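Long-range contact in GDP-mannose-dependent alpha-(1-6)-phosphatidylinositol monomannoside mannosyltransferase (Corynebacterium glutamicum, PDB 3OKC), which is a glycosyltransferase of the GT-B fold, an enzyme built from two Rossmann-like domains facing each other across a cleft: residues 140-145 / 160-165. Numbering follows the deposited sequence.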
loop_
_atom_site.group_PDB
_atom_site.type_symbol
_atom_site.label_atom_id
_atom_site.label_comp_id
_atom_site.label_asym_id
_atom_site.label_seq_id
_atom_site.Cartn_x
_atom_site.Cartn_y
_atom_site.Cartn_z
ATOM N N GLU A 140 -2.650 -18.566 -18.594
ATOM C CA GLU A 140 -2.123 -17.722 -19.671
ATOM C C GLU A 140 -0.985 -16.796 -19.237
ATOM O O GLU A 140 -0.285 -16.224 -20.079
ATOM C CB GLU A 140 -3.257 -16.905 -20.290
ATOM C CG GLU A 140 -4.265 -17.745 -21.068
ATOM C CD GLU A 140 -5.463 -16.943 -21.550
ATOM O OE1 GLU A 140 -5.555 -15.729 -21.238
ATOM O OE2 GLU A 140 -6.319 -17.535 -22.246
ATOM N N VAL A 141 -0.808 -16.660 -17.925
ATOM C CA VAL A 141 0.173 -15.753 -17.340
ATOM C C VAL A 141 1.406 -16.530 -16.862
ATOM O O VAL A 141 1.282 -17.584 -16.228
ATOM C CB VAL A 141 -0.465 -14.930 -16.183
ATOM C CG1 VAL A 141 0.583 -14.342 -15.271
ATOM C CG2 VAL A 141 -1.353 -13.826 -16.735
ATOM N N ASP A 142 2.588 -16.006 -17.181
ATOM C CA ASP A 142 3.857 -16.628 -16.799
ATOM C C ASP A 142 4.297 -16.235 -15.384
ATOM O O ASP A 142 4.868 -17.051 -14.659
ATOM C CB ASP A 142 4.950 -16.270 -17.815
ATOM C CG ASP A 142 4.518 -16.527 -19.257
ATOM O OD1 ASP A 142 4.288 -17.702 -19.620
ATOM O OD2 ASP A 142 4.403 -15.555 -20.030
ATOM N N VAL A 143 4.033 -14.984 -15.003
ATOM C CA VAL A 143 4.401 -14.468 -13.683
ATOM C C VAL A 143 3.199 -13.794 -13.021
ATOM O O VAL A 143 2.604 -12.871 -13.585
ATOM C CB VAL A 143 5.601 -13.468 -13.748
ATOM C CG1 VAL A 143 5.970 -12.966 -12.355
ATOM C CG2 VAL A 143 6.823 -14.102 -14.416
ATOM N N LEU A 144 2.844 -14.271 -11.831
ATOM C CA LEU A 144 1.765 -13.687 -11.039
ATOM C C LEU A 144 2.385 -13.062 -9.789
ATOM O O LEU A 144 2.963 -13.767 -8.956
ATOM C CB LEU A 144 0.737 -14.771 -10.676
ATOM C CG LEU A 144 -0.719 -14.495 -10.252
ATOM C CD1 LEU A 144 -0.827 -14.052 -8.787
ATOM C CD2 LEU A 144 -1.447 -13.518 -11.190
ATOM N N THR A 145 2.298 -11.739 -9.677
ATOM C CA THR A 145 2.831 -11.040 -8.510
ATOM C C THR A 145 1.766 -10.844 -7.417
ATOM O O THR A 145 0.568 -10.753 -7.707
ATOM C CB THR A 145 3.533 -9.682 -8.866
ATOM O OG1 THR A 145 2.561 -8.640 -9.014
ATOM C CG2 THR A 145 4.377 -9.791 -10.141
ATOM N N GLY A 160 -4.011 -21.644 -9.905
ATOM C CA GLY A 160 -3.397 -22.902 -10.324
ATOM C C GLY A 160 -1.885 -22.854 -10.245
ATOM O O GLY A 160 -1.316 -21.929 -9.662
ATOM N N SER A 161 -1.232 -23.843 -10.847
ATOM C CA SER A 161 0.221 -23.982 -10.736
ATOM C C SER A 161 1.025 -23.579 -11.982
ATOM O O SER A 161 2.257 -23.640 -11.958
ATOM C CB SER A 161 0.587 -25.409 -10.313
ATOM O OG SER A 161 0.120 -26.354 -11.260
ATOM N N HIS A 162 0.348 -23.158 -13.054
ATOM C CA HIS A 162 1.054 -22.741 -14.277
ATOM C C HIS A 162 2.010 -21.541 -14.119
ATOM O O HIS A 162 3.135 -21.591 -14.634
ATOM C CB HIS A 162 0.097 -22.494 -15.449
ATOM C CG HIS A 162 0.781 -21.963 -16.671
ATOM N ND1 HIS A 162 0.796 -20.624 -16.995
ATOM C CD2 HIS A 162 1.504 -22.590 -17.631
ATOM C CE1 HIS A 162 1.484 -20.450 -18.111
ATOM N NE2 HIS A 162 1.925 -21.627 -18.516
ATOM N N PRO A 163 1.574 -20.457 -13.434
ATOM C CA PRO A 163 2.518 -19.347 -13.317
ATOM C C PRO A 163 3.490 -19.504 -12.147
ATOM O O PRO A 163 3.213 -20.243 -11.197
ATOM C CB PRO A 163 1.606 -18.132 -13.097
ATOM C CG PRO A 163 0.357 -18.676 -12.491
ATOM C CD PRO A 163 0.289 -20.157 -12.768
ATOM N N THR A 164 4.630 -18.824 -12.239
ATOM C CA THR A 164 5.522 -18.664 -11.100
ATOM C C THR A 164 5.057 -17.446 -10.289
ATOM O O THR A 164 4.733 -16.398 -10.849
ATOM C CB THR A 164 7.003 -18.521 -11.527
ATOM O OG1 THR A 164 7.154 -17.371 -12.365
ATOM C CG2 THR A 164 7.467 -19.755 -12.298
ATOM N N PHE A 165 5.010 -17.604 -8.972
ATOM C CA PHE A 165 4.476 -16.578 -8.085
ATOM C C PHE A 165 5.587 -15.727 -7.479
ATOM O O PHE A 165 6.502 -16.256 -6.842
ATOM C CB PHE A 165 3.619 -17.219 -6.990
ATOM C CG PHE A 165 2.370 -17.887 -7.509
ATOM C CD1 PHE A 165 1.175 -17.181 -7.595
ATOM C CD2 PHE A 165 2.389 -19.217 -7.906
ATOM C CE1 PHE A 165 0.021 -17.792 -8.071
ATOM C CE2 PHE A 165 1.239 -19.835 -8.387
ATOM C CZ PHE A 165 0.053 -19.120 -8.467
#
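Leu144 and Phe165 run next to each other off the same face of two parallel strands, with CD1 of Leu144 3.9 Å from CD1 of Phe165. With CG of Leu144 anti to its backbone N (chi1 -160°), the isobutyl group runs along the CD1-CE1 side of the ring. Both side chains also touch helix 149-159, which crosses over this face in a beta-alpha-beta unit, so bulky apolar residues suit it. On the other face Thr164 meets Val143 obliquely; this branched pair suits an extended backbone. Thr164 OG1, turned between backbone N and carbonyl carbon (chi1 60°), donates to Asp142 O (3.3 Å), and Thr164 N donates to the same oxygen at 3.0 Å, the two arriving from opposite faces of the carbonyl plane. Leu144 N returns a straighter bond to Thr164 O (3.0 Å, 166°). Pro163, which has no N-H to give, sets CB 3.2 Å from Val141 O. His162 brings ND1 to that oxygen at the ring edge, but the bond is weak and bent; the stronger partner of ND1 is Gly138 O. Polar backbone pairing therefore fixes the register of outermost strand 164-167, while the Leu144-Phe165 pair joins it to the apolar layer under the helix.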